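Local coordinates for amino acid adenylation domain-containing protein (Bacillus stratosphericus LAMA 585, PDB 6ULY) that probably selects a keto acid and activates it as the acyl adenylate, serving as an adenylation domain of a nonribosomal depsipeptide synthetase, at residues A[187-198]-A[415-424]; A[222-230]-A[333-342]. One frame throughout, in Å; residues are numbered along the deposited sequence.

Contact 1: A[187-198]-A[415-424]; sequences KCVEHSHRSVLA and PTTMKGYYRN
Val189 and Tyr421 face each other as an antiparallel, non-hydrogen-bonded pair, with backbone bonds nearby from Tyr422 N to Cys188 O (2.8 Å) and from Lys419 N to Glu190 O (2.8 Å). The Tyr421 ring is held between two residues: Lys187 CD lies over one face, 4.0 Å from the centroid, and Met418 CE lies over the centre of the opposite face. Val189 CG2 meets the ring edge at Tyr421 CE1 (3.8 Å). Met418 reaches this place because its CG is tucked in over the backbone, between N and C (chi1 58°), and the chain then runs straight out. Met418 CB meanwhile touches Val189 CG1 at 3.6 Å and covers one face of the His191 ring. That ring is fixed at its edge by an in-plane hydrogen bond between His191 ND1 and Ser195 OG (3.1 Å). Ser192 and Ser195 form a capping box that starts the helix, and Ser195 CA then points a C-H at Pro415 O (3.3 Å). Strand 188-192 lies between 173-178 and the short edge strand 420-421 of a mixed sheet, with helix 425-431 packed on Lys187 and Tyr421.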
loop_
_atom_site.group_PDB
_atom_site.type_symbol
_atom_site.label_atom_id
_atom_site.label_comp_id
_atom_site.label_asym_id
_atom_site.label_seq_id
_atom_site.Cartn_x
_atom_site.Cartn_y
_atom_site.Cartn_z
ATOM N N LYS A 187 -0.699 -10.051 0.466
ATOM C CA LYS A 187 -1.427 -10.684 -0.620
ATOM C C LYS A 187 -1.227 -12.194 -0.564
ATOM O O LYS A 187 -0.340 -12.713 0.117
ATOM C CB LYS A 187 -0.981 -10.125 -1.975
ATOM C CG LYS A 187 -1.075 -8.613 -2.067
ATOM C CD LYS A 187 -1.801 -8.174 -3.318
ATOM C CE LYS A 187 -1.757 -6.653 -3.485
ATOM N NZ LYS A 187 -2.475 -5.923 -2.399
ATOM N N CYS A 188 -2.065 -12.897 -1.307
ATOM C CA CYS A 188 -2.197 -14.342 -1.205
ATOM C C CYS A 188 -1.689 -14.979 -2.495
ATOM O O CYS A 188 -2.444 -15.184 -3.447
ATOM C CB CYS A 188 -3.640 -14.692 -0.932
ATOM S SG CYS A 188 -3.868 -16.195 -0.006
ATOM N N VAL A 189 -0.397 -15.302 -2.514
ATOM C CA VAL A 189 0.222 -15.881 -3.700
ATOM C C VAL A 189 -0.274 -17.311 -3.860
ATOM O O VAL A 189 -0.066 -18.156 -2.982
ATOM C CB VAL A 189 1.752 -15.819 -3.598
ATOM C CG1 VAL A 189 2.415 -16.500 -4.793
ATOM C CG2 VAL A 189 2.211 -14.359 -3.487
ATOM N N GLU A 190 -0.940 -17.587 -4.979
ATOM C CA GLU A 190 -1.489 -18.906 -5.264
ATOM C C GLU A 190 -0.609 -19.602 -6.296
ATOM O O GLU A 190 -0.426 -19.092 -7.405
ATOM C CB GLU A 190 -2.931 -18.800 -5.763
ATOM C CG GLU A 190 -3.566 -20.143 -6.105
ATOM C CD GLU A 190 -5.047 -20.038 -6.423
ATOM O OE1 GLU A 190 -5.764 -21.037 -6.210
ATOM O OE2 GLU A 190 -5.494 -18.963 -6.881
ATOM N N HIS A 191 -0.071 -20.763 -5.931
ATOM C CA HIS A 191 0.840 -21.507 -6.785
ATOM C C HIS A 191 0.227 -22.838 -7.187
ATOM O O HIS A 191 -0.685 -23.353 -6.537
ATOM C CB HIS A 191 2.180 -21.755 -6.086
ATOM C CG HIS A 191 3.173 -20.653 -6.283
ATOM N ND1 HIS A 191 3.776 -20.405 -7.496
ATOM C CD2 HIS A 191 3.673 -19.738 -5.419
ATOM C CE1 HIS A 191 4.599 -19.378 -7.375
ATOM N NE2 HIS A 191 4.556 -18.957 -6.123
ATOM N N SER A 192 0.752 -23.390 -8.270
ATOM C CA SER A 192 0.361 -24.700 -8.758
ATOM C C SER A 192 1.533 -25.664 -8.621
ATOM O O SER A 192 2.676 -25.262 -8.384
ATOM C CB SER A 192 -0.093 -24.613 -10.219
ATOM O OG SER A 192 1.025 -24.386 -11.061
ATOM N N HIS A 193 1.239 -26.956 -8.776
ATOM C CA HIS A 193 2.313 -27.944 -8.819
ATOM C C HIS A 193 3.313 -27.606 -9.917
ATOM O O HIS A 193 4.529 -27.756 -9.733
ATOM C CB HIS A 193 1.746 -29.347 -9.046
ATOM C CG HIS A 193 0.747 -29.782 -8.020
ATOM N ND1 HIS A 193 1.090 -30.534 -6.916
ATOM C CD2 HIS A 193 -0.592 -29.592 -7.944
ATOM C CE1 HIS A 193 0.009 -30.774 -6.197
ATOM N NE2 HIS A 193 -1.027 -30.217 -6.800
ATOM N N ARG A 194 2.816 -27.143 -11.068
ATOM C CA ARG A 194 3.677 -26.895 -12.219
ATOM C C ARG A 194 4.652 -25.756 -11.948
ATOM O O ARG A 194 5.850 -25.872 -12.231
ATOM C CB ARG A 194 2.822 -26.588 -13.451
ATOM C CG ARG A 194 3.603 -26.565 -14.756
ATOM C CD ARG A 194 2.758 -26.096 -15.932
ATOM N NE ARG A 194 1.578 -26.928 -16.154
ATOM C CZ ARG A 194 1.588 -28.100 -16.785
ATOM N NH1 ARG A 194 2.723 -28.602 -17.256
ATOM N NH2 ARG A 194 0.457 -28.778 -16.940
ATOM N N SER A 195 4.158 -24.640 -11.409
ATOM C CA SER A 195 5.035 -23.493 -11.183
ATOM C C SER A 195 6.080 -23.801 -10.119
ATOM O O SER A 195 7.254 -23.443 -10.272
ATOM C CB SER A 195 4.213 -22.262 -10.797
ATOM O OG SER A 195 3.351 -22.516 -9.700
ATOM N N VAL A 196 5.680 -24.472 -9.039
ATOM C CA VAL A 196 6.639 -24.830 -7.999
ATOM C C VAL A 196 7.668 -25.813 -8.545
ATOM O O VAL A 196 8.880 -25.590 -8.438
ATOM C CB VAL A 196 5.903 -25.395 -6.772
ATOM C CG1 VAL A 196 6.888 -25.925 -5.759
ATOM C CG2 VAL A 196 5.015 -24.311 -6.156
ATOM N N LEU A 197 7.203 -26.902 -9.163
ATOM C CA LEU A 197 8.132 -27.910 -9.661
ATOM C C LEU A 197 9.061 -27.349 -10.724
ATOM O O LEU A 197 10.207 -27.800 -10.847
ATOM C CB LEU A 197 7.366 -29.105 -10.218
ATOM C CG LEU A 197 6.779 -30.056 -9.175
ATOM C CD1 LEU A 197 5.899 -31.091 -9.854
ATOM C CD2 LEU A 197 7.883 -30.724 -8.384
ATOM N N ALA A 198 8.590 -26.374 -11.503
ATOM C CA ALA A 198 9.452 -25.748 -12.498
ATOM C C ALA A 198 10.611 -25.022 -11.831
ATOM O O ALA A 198 11.748 -25.070 -12.317
ATOM C CB ALA A 198 8.641 -24.779 -13.361
ATOM N N PRO A 415 8.218 -20.332 -16.335
ATOM C CA PRO A 415 7.170 -21.259 -15.899
ATOM C C PRO A 415 6.972 -21.343 -14.395
ATOM O O PRO A 415 6.144 -22.145 -13.953
ATOM C CB PRO A 415 7.684 -22.595 -16.443
ATOM C CG PRO A 415 9.177 -22.470 -16.327
ATOM C CD PRO A 415 9.499 -21.021 -16.580
ATOM N N THR A 416 7.706 -20.559 -13.608
ATOM C CA THR A 416 7.634 -20.626 -12.154
ATOM C C THR A 416 6.688 -19.593 -11.563
ATOM O O THR A 416 6.560 -19.518 -10.337
ATOM C CB THR A 416 9.028 -20.437 -11.544
ATOM O OG1 THR A 416 9.421 -19.066 -11.663
ATOM C CG2 THR A 416 10.055 -21.307 -12.246
ATOM N N THR A 417 6.026 -18.800 -12.401
ATOM C CA THR A 417 5.207 -17.703 -11.907
ATOM C C THR A 417 3.917 -18.229 -11.286
ATOM O O THR A 417 3.321 -19.197 -11.766
ATOM C CB THR A 417 4.891 -16.731 -13.046
ATOM O OG1 THR A 417 6.109 -16.153 -13.535
ATOM C CG2 THR A 417 3.979 -15.620 -12.571
ATOM N N MET A 418 3.496 -17.580 -10.203
ATOM C CA MET A 418 2.249 -17.919 -9.535
ATOM C C MET A 418 1.067 -17.831 -10.497
ATOM O O MET A 418 1.129 -17.187 -11.547
ATOM C CB MET A 418 2.006 -16.959 -8.369
ATOM C CG MET A 418 1.964 -15.500 -8.805
ATOM S SD MET A 418 1.282 -14.378 -7.570
ATOM C CE MET A 418 1.370 -12.830 -8.458
ATOM N N LYS A 419 -0.038 -18.475 -10.108
ATOM C CA LYS A 419 -1.300 -18.225 -10.793
ATOM C C LYS A 419 -1.735 -16.775 -10.625
ATOM O O LYS A 419 -2.413 -16.223 -11.499
ATOM C CB LYS A 419 -2.401 -19.144 -10.261
ATOM C CG LYS A 419 -2.207 -20.620 -10.527
ATOM C CD LYS A 419 -3.491 -21.368 -10.205
ATOM C CE LYS A 419 -3.317 -22.868 -10.317
ATOM N NZ LYS A 419 -4.592 -23.588 -10.045
ATOM N N GLY A 420 -1.365 -16.153 -9.509
ATOM C CA GLY A 420 -1.756 -14.790 -9.219
ATOM C C GLY A 420 -2.134 -14.613 -7.764
ATOM O O GLY A 420 -2.232 -15.594 -7.015
ATOM N N TYR A 421 -2.319 -13.365 -7.348
ATOM C CA TYR A 421 -2.822 -13.091 -6.012
ATOM C C TYR A 421 -4.288 -13.495 -5.921
ATOM O O TYR A 421 -5.089 -13.199 -6.812
ATOM C CB TYR A 421 -2.665 -11.612 -5.671
ATOM C CG TYR A 421 -1.254 -11.090 -5.784
ATOM C CD1 TYR A 421 -0.237 -11.592 -4.978
ATOM C CD2 TYR A 421 -0.939 -10.079 -6.685
ATOM C CE1 TYR A 421 1.051 -11.111 -5.075
ATOM C CE2 TYR A 421 0.346 -9.591 -6.787
ATOM C CZ TYR A 421 1.337 -10.111 -5.983
ATOM O OH TYR A 421 2.616 -9.623 -6.087
ATOM N N TYR A 422 -4.636 -14.165 -4.829
ATOM C CA TYR A 422 -5.977 -14.712 -4.678
ATOM C C TYR A 422 -6.995 -13.591 -4.510
ATOM O O TYR A 422 -6.817 -12.687 -3.686
ATOM C CB TYR A 422 -6.013 -15.663 -3.477
ATOM C CG TYR A 422 -7.302 -16.437 -3.303
ATOM C CD1 TYR A 422 -7.792 -17.259 -4.313
ATOM C CD2 TYR A 422 -8.017 -16.364 -2.116
ATOM C CE1 TYR A 422 -8.970 -17.968 -4.148
ATOM C CE2 TYR A 422 -9.192 -17.071 -1.943
ATOM C CZ TYR A 422 -9.661 -17.870 -2.956
ATOM O OH TYR A 422 -10.833 -18.566 -2.767
ATOM N N ARG A 423 -8.060 -13.647 -5.312
ATOM C CA ARG A 423 -9.194 -12.734 -5.175
ATOM C C ARG A 423 -8.762 -11.274 -5.306
ATOM O O ARG A 423 -9.233 -10.396 -4.577
ATOM C CB ARG A 423 -9.916 -12.974 -3.848
ATOM C CG ARG A 423 -10.586 -14.351 -3.752
ATOM C CD ARG A 423 -12.074 -14.222 -3.483
ATOM N NE ARG A 423 -12.367 -14.162 -2.055
ATOM C CZ ARG A 423 -13.443 -13.585 -1.527
ATOM N NH1 ARG A 423 -14.337 -12.987 -2.305
ATOM N NH2 ARG A 423 -13.616 -13.597 -0.214
ATOM N N ASN A 424 -7.865 -11.000 -6.256
ATOM C CA ASN A 424 -7.423 -9.622 -6.463
ATOM C C ASN A 424 -6.984 -9.456 -7.921
ATOM O O ASN A 424 -5.797 -9.376 -8.242
ATOM C CB ASN A 424 -6.301 -9.239 -5.501
ATOM C CG ASN A 424 -6.042 -7.754 -5.491
ATOM O OD1 ASN A 424 -6.341 -7.061 -6.461
ATOM N ND2 ASN A 424 -5.492 -7.251 -4.394
HETATM O O HOH W 1 -4.503 -11.834 -2.587
HETATM O O HOH W 2 -4.588 -16.377 -7.772
#

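Contact 2: A[222-230]-A[333-342]. With QA7 (5'-O-{(S)-hydroxy[(4-methyl-2-oxopentanoyl)oxy]phosphoryl}adenosine), chain C.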
loop_
_atom_site.group_PDB
_atom_site.type_symbol
_atom_site.label_atom_id
_atom_site.label_comp_id
_atom_site.label_asym_id
_atom_site.label_seq_id
_atom_site.Cartn_x
_atom_site.Cartn_y
_atom_site.Cartn_z
ATOM N N ASP A 222 7.377 -21.076 6.181
ATOM C CA ASP A 222 6.440 -20.140 5.578
ATOM C C ASP A 222 7.128 -19.135 4.664
ATOM O O ASP A 222 6.439 -18.365 3.988
ATOM C CB ASP A 222 5.662 -19.399 6.669
ATOM C CG ASP A 222 6.568 -18.646 7.623
ATOM O OD1 ASP A 222 6.926 -17.485 7.321
ATOM O OD2 ASP A 222 6.926 -19.219 8.676
ATOM N N HIS A 223 8.458 -19.113 4.648
ATOM C CA HIS A 223 9.223 -18.360 3.665
ATOM C C HIS A 223 9.394 -19.220 2.418
ATOM O O HIS A 223 9.650 -20.426 2.510
ATOM C CB HIS A 223 10.588 -17.959 4.233
ATOM C CG HIS A 223 11.317 -16.935 3.416
ATOM N ND1 HIS A 223 11.560 -17.088 2.068
ATOM C CD2 HIS A 223 11.878 -15.753 3.767
ATOM C CE1 HIS A 223 12.227 -16.039 1.619
ATOM N NE2 HIS A 223 12.433 -15.214 2.631
ATOM N N ILE A 224 9.246 -18.593 1.249
ATOM C CA ILE A 224 9.231 -19.346 -0.003
ATOM C C ILE A 224 10.533 -20.114 -0.187
ATOM O O ILE A 224 10.536 -21.233 -0.714
ATOM C CB ILE A 224 8.947 -18.400 -1.191
ATOM C CG1 ILE A 224 8.569 -19.204 -2.438
ATOM C CG2 ILE A 224 10.143 -17.494 -1.478
ATOM C CD1 ILE A 224 7.142 -19.709 -2.420
ATOM N N GLY A 225 11.657 -19.538 0.248
ATOM C CA GLY A 225 12.918 -20.259 0.184
ATOM C C GLY A 225 12.976 -21.441 1.130
ATOM O O GLY A 225 13.713 -22.404 0.887
ATOM N N GLY A 226 12.211 -21.395 2.219
ATOM C CA GLY A 226 12.161 -22.534 3.113
ATOM C C GLY A 226 11.332 -23.672 2.550
ATOM O O GLY A 226 11.723 -24.840 2.636
ATOM N N ILE A 227 10.184 -23.349 1.958
ATOM C CA ILE A 227 9.283 -24.402 1.507
ATOM C C ILE A 227 9.713 -24.936 0.146
ATOM O O ILE A 227 9.755 -26.153 -0.065
ATOM C CB ILE A 227 7.826 -23.897 1.501
ATOM C CG1 ILE A 227 6.876 -24.994 1.007
ATOM C CG2 ILE A 227 7.668 -22.627 0.651
ATOM C CD1 ILE A 227 6.904 -26.271 1.848
ATOM N N VAL A 228 10.076 -24.052 -0.785
ATOM C CA VAL A 228 10.387 -24.478 -2.145
ATOM C C VAL A 228 11.887 -24.670 -2.317
ATOM O O VAL A 228 12.349 -25.778 -2.606
ATOM C CB VAL A 228 9.855 -23.475 -3.189
ATOM C CG1 VAL A 228 10.185 -23.955 -4.604
ATOM C CG2 VAL A 228 8.359 -23.274 -3.024
ATOM N N MET A 229 12.659 -23.593 -2.149
ATOM C CA MET A 229 14.072 -23.650 -2.510
ATOM C C MET A 229 14.804 -24.763 -1.769
ATOM O O MET A 229 15.808 -25.281 -2.270
ATOM C CB MET A 229 14.749 -22.308 -2.234
ATOM C CG MET A 229 16.199 -22.261 -2.683
ATOM S SD MET A 229 16.974 -20.647 -2.457
ATOM C CE MET A 229 16.956 -20.498 -0.671
ATOM N N PHE A 230 14.317 -25.157 -0.592
ATOM C CA PHE A 230 14.977 -26.198 0.191
ATOM C C PHE A 230 14.058 -27.392 0.409
ATOM O O PHE A 230 14.320 -28.459 -0.151
ATOM C CB PHE A 230 15.494 -25.616 1.507
ATOM C CG PHE A 230 16.933 -25.197 1.432
ATOM C CD1 PHE A 230 17.902 -25.868 2.153
ATOM C CD2 PHE A 230 17.323 -24.164 0.594
ATOM C CE1 PHE A 230 19.228 -25.502 2.064
ATOM C CE2 PHE A 230 18.650 -23.796 0.498
ATOM C CZ PHE A 230 19.604 -24.466 1.236
ATOM N N MET A 333 11.411 -14.460 -5.491
ATOM C CA MET A 333 10.208 -13.918 -4.882
ATOM C C MET A 333 9.214 -15.050 -4.698
ATOM O O MET A 333 9.230 -16.033 -5.441
ATOM C CB MET A 333 9.567 -12.808 -5.736
ATOM C CG MET A 333 10.535 -11.766 -6.279
ATOM S SD MET A 333 9.727 -10.561 -7.364
ATOM C CE MET A 333 8.573 -9.802 -6.216
ATOM N N SER A 334 8.339 -14.897 -3.707
ATOM C CA SER A 334 7.276 -15.877 -3.528
ATOM C C SER A 334 6.454 -16.017 -4.805
ATOM O O SER A 334 6.025 -17.123 -5.155
ATOM C CB SER A 334 6.389 -15.478 -2.350
ATOM O OG SER A 334 5.639 -14.321 -2.661
ATOM N N GLU A 335 6.250 -14.909 -5.529
ATOM C CA GLU A 335 5.433 -14.933 -6.739
ATOM C C GLU A 335 6.060 -15.752 -7.859
ATOM O O GLU A 335 5.353 -16.126 -8.802
ATOM C CB GLU A 335 5.183 -13.509 -7.250
ATOM C CG GLU A 335 4.281 -12.671 -6.366
ATOM C CD GLU A 335 5.042 -11.893 -5.312
ATOM O OE1 GLU A 335 6.170 -12.300 -4.955
ATOM O OE2 GLU A 335 4.509 -10.869 -4.842
ATOM N N ILE A 336 7.360 -16.034 -7.783
ATOM C CA ILE A 336 8.044 -16.799 -8.823
ATOM C C ILE A 336 8.662 -18.056 -8.216
ATOM O O ILE A 336 9.641 -18.600 -8.743
ATOM C CB ILE A 336 9.097 -15.930 -9.538
ATOM C CG1 ILE A 336 10.129 -15.394 -8.543
ATOM C CG2 ILE A 336 8.425 -14.752 -10.264
ATOM C CD1 ILE A 336 11.163 -14.485 -9.165
ATOM N N SER A 337 8.086 -18.526 -7.103
ATOM C CA SER A 337 8.411 -19.821 -6.502
ATOM C C SER A 337 9.824 -19.877 -5.922
ATOM O O SER A 337 10.452 -20.938 -5.920
ATOM C CB SER A 337 8.224 -20.960 -7.509
ATOM O OG SER A 337 6.880 -21.036 -7.943
ATOM N N SER A 338 10.315 -18.746 -5.412
ATOM C CA SER A 338 11.600 -18.639 -4.718
ATOM C C SER A 338 12.691 -18.225 -5.705
ATOM O O SER A 338 12.450 -17.374 -6.569
ATOM C CB SER A 338 11.952 -19.938 -3.962
ATOM O OG SER A 338 12.611 -20.909 -4.761
ATOM N N ALA A 339 13.891 -18.784 -5.577
ATOM C CA ALA A 339 15.036 -18.239 -6.296
ATOM C C ALA A 339 14.946 -18.529 -7.788
ATOM O O ALA A 339 14.485 -19.592 -8.206
ATOM C CB ALA A 339 16.333 -18.808 -5.734
ATOM N N VAL A 340 15.393 -17.563 -8.594
ATOM C CA VAL A 340 15.470 -17.720 -10.041
ATOM C C VAL A 340 16.840 -17.358 -10.590
ATOM O O VAL A 340 17.081 -17.536 -11.785
ATOM C CB VAL A 340 14.377 -16.895 -10.750
ATOM C CG1 VAL A 340 12.995 -17.420 -10.376
ATOM C CG2 VAL A 340 14.504 -15.411 -10.408
ATOM N N VAL A 341 17.750 -16.860 -9.752
ATOM C CA VAL A 341 19.133 -16.598 -10.136
ATOM C C VAL A 341 20.043 -17.098 -9.023
ATOM O O VAL A 341 19.716 -16.972 -7.839
ATOM C CB VAL A 341 19.392 -15.101 -10.407
ATOM C CG1 VAL A 341 18.713 -14.659 -11.693
ATOM C CG2 VAL A 341 18.929 -14.249 -9.233
ATOM N N PHE A 342 21.191 -17.654 -9.410
ATOM C CA PHE A 342 22.213 -18.109 -8.473
ATOM C C PHE A 342 23.579 -17.688 -8.993
ATOM O O PHE A 342 23.878 -17.878 -10.176
ATOM C CB PHE A 342 22.179 -19.632 -8.295
ATOM C CG PHE A 342 20.971 -20.140 -7.564
ATOM C CD1 PHE A 342 20.963 -20.218 -6.183
ATOM C CD2 PHE A 342 19.851 -20.565 -8.260
ATOM C CE1 PHE A 342 19.856 -20.696 -5.509
ATOM C CE2 PHE A 342 18.741 -21.044 -7.593
ATOM C CZ PHE A 342 18.744 -21.110 -6.216
HETATM C C01 QA7 C . 16.429 -16.537 -2.780
HETATM C C02 QA7 C . 15.238 -16.558 -1.898
HETATM C C03 QA7 C . 14.460 -17.828 -2.106
HETATM C C04 QA7 C . 14.543 -15.259 -2.149
HETATM C C05 QA7 C . 13.049 -15.262 -2.212
HETATM C C06 QA7 C . 12.282 -14.292 -1.375
HETATM C C10 QA7 C . 11.090 -11.185 -2.365
HETATM C C11 QA7 C . 11.724 -9.965 -2.359
HETATM C C12 QA7 C . 12.235 -9.626 -3.822
HETATM C C13 QA7 C . 13.209 -8.909 -3.639
HETATM C C14 QA7 C . 13.855 -9.322 -2.182
HETATM C C16 QA7 C . 15.114 -11.316 -2.506
HETATM C C18 QA7 C . 17.085 -10.556 -2.798
HETATM C C19 QA7 C . 18.437 -10.303 -3.006
HETATM C C21 QA7 C . 18.062 -8.110 -2.841
HETATM C C23 QA7 C . 16.277 -9.517 -2.611
HETATM N N15 QA7 C . 15.052 -10.023 -2.418
HETATM N N17 QA7 C . 16.347 -11.662 -2.738
HETATM N N20 QA7 C . 18.870 -9.090 -3.026
HETATM N N22 QA7 C . 16.807 -8.284 -2.637
HETATM N N24 QA7 C . 19.308 -11.378 -3.215
HETATM O O07 QA7 C . 10.942 -14.154 -1.473
HETATM O O09 QA7 C . 10.588 -11.519 -1.125
HETATM O O25 QA7 C . 13.005 -10.031 -1.589
HETATM O O26 QA7 C . 12.933 -7.504 -3.479
HETATM O O27 QA7 C . 11.232 -9.024 -4.767
HETATM O O28 QA7 C . 9.738 -13.320 0.423
HETATM O O29 QA7 C . 8.811 -13.036 -1.589
HETATM O O30 QA7 C . 12.854 -13.659 -0.639
HETATM O O31 QA7 C . 12.518 -15.968 -2.924
HETATM P P08 QA7 C . 10.036 -12.977 -0.917
#
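Met229 lies alongside Ser338 and Ala339 and reaches the acyl end of the bound adenylate. Its CB sits 3.6 Å from Ser338 OG; the chain is extended as far as SD, which comes within 3.8 Å of the Ala339 CB methyl. SD also stands at the edge of the Phe342 ring, 5.3 Å from its centroid, a Met-aromatic contact. SD lies 3.8 Å from the ligand methyl C03, and the bend at chi3 (65°) brings CE onto the same methyl. One turn earlier, Ile224 divides its branches: CG1 rests on Ser338 N (3.5 Å), whereas CG2 presses on the keto oxygen O31 of the ligand (3.2 Å). The partner segment is the tight end of the hairpin between strands 327-333 and 338-342. Here Ser337 and Ser338 both face Met333 in a G1 beta bulge, and Met333 O accepts from Ile336 N and Ser338 N, one from above and one from below the plane of that carbonyl. This turn presents Ser334 N to phosphate oxygen O29, a bond of 2.9 Å and 162° at the hydrogen. Gly225 CA passes 3.7 Å from C03, bringing the helix backbone against the acyl chain. His223 N-caps that helix by accepting Gly225 N at ND1, while the neighbouring ring carbon CE1 lies beside the acyl oxygen O30; Trp269 meets the His223 ring edge-to-face.

Overall arrangement
Contact 2 is nested in the chain between the segments of contact 1, and the two centres lie 12 Å apart. They touch directly: His191 NE2 and Ser334 O are 2.5 Å apart and Tyr421 OH and Glu335 OE2 2.6 Å apart, both probable hydrogen bonds. Thr416 adds two more links, its OG1 to Ile336 O and its O to Ser337 OG. Contact 1 thus appears to act as a second shell, holding the turn whose Ser334 N meets the phosphate. Its Val189 side chain stays about 7 Å from the ligand, whereas contact 2 lines the pocket itself; Asp442 and Ala330 supply further hydrogen bonds to the adenylate.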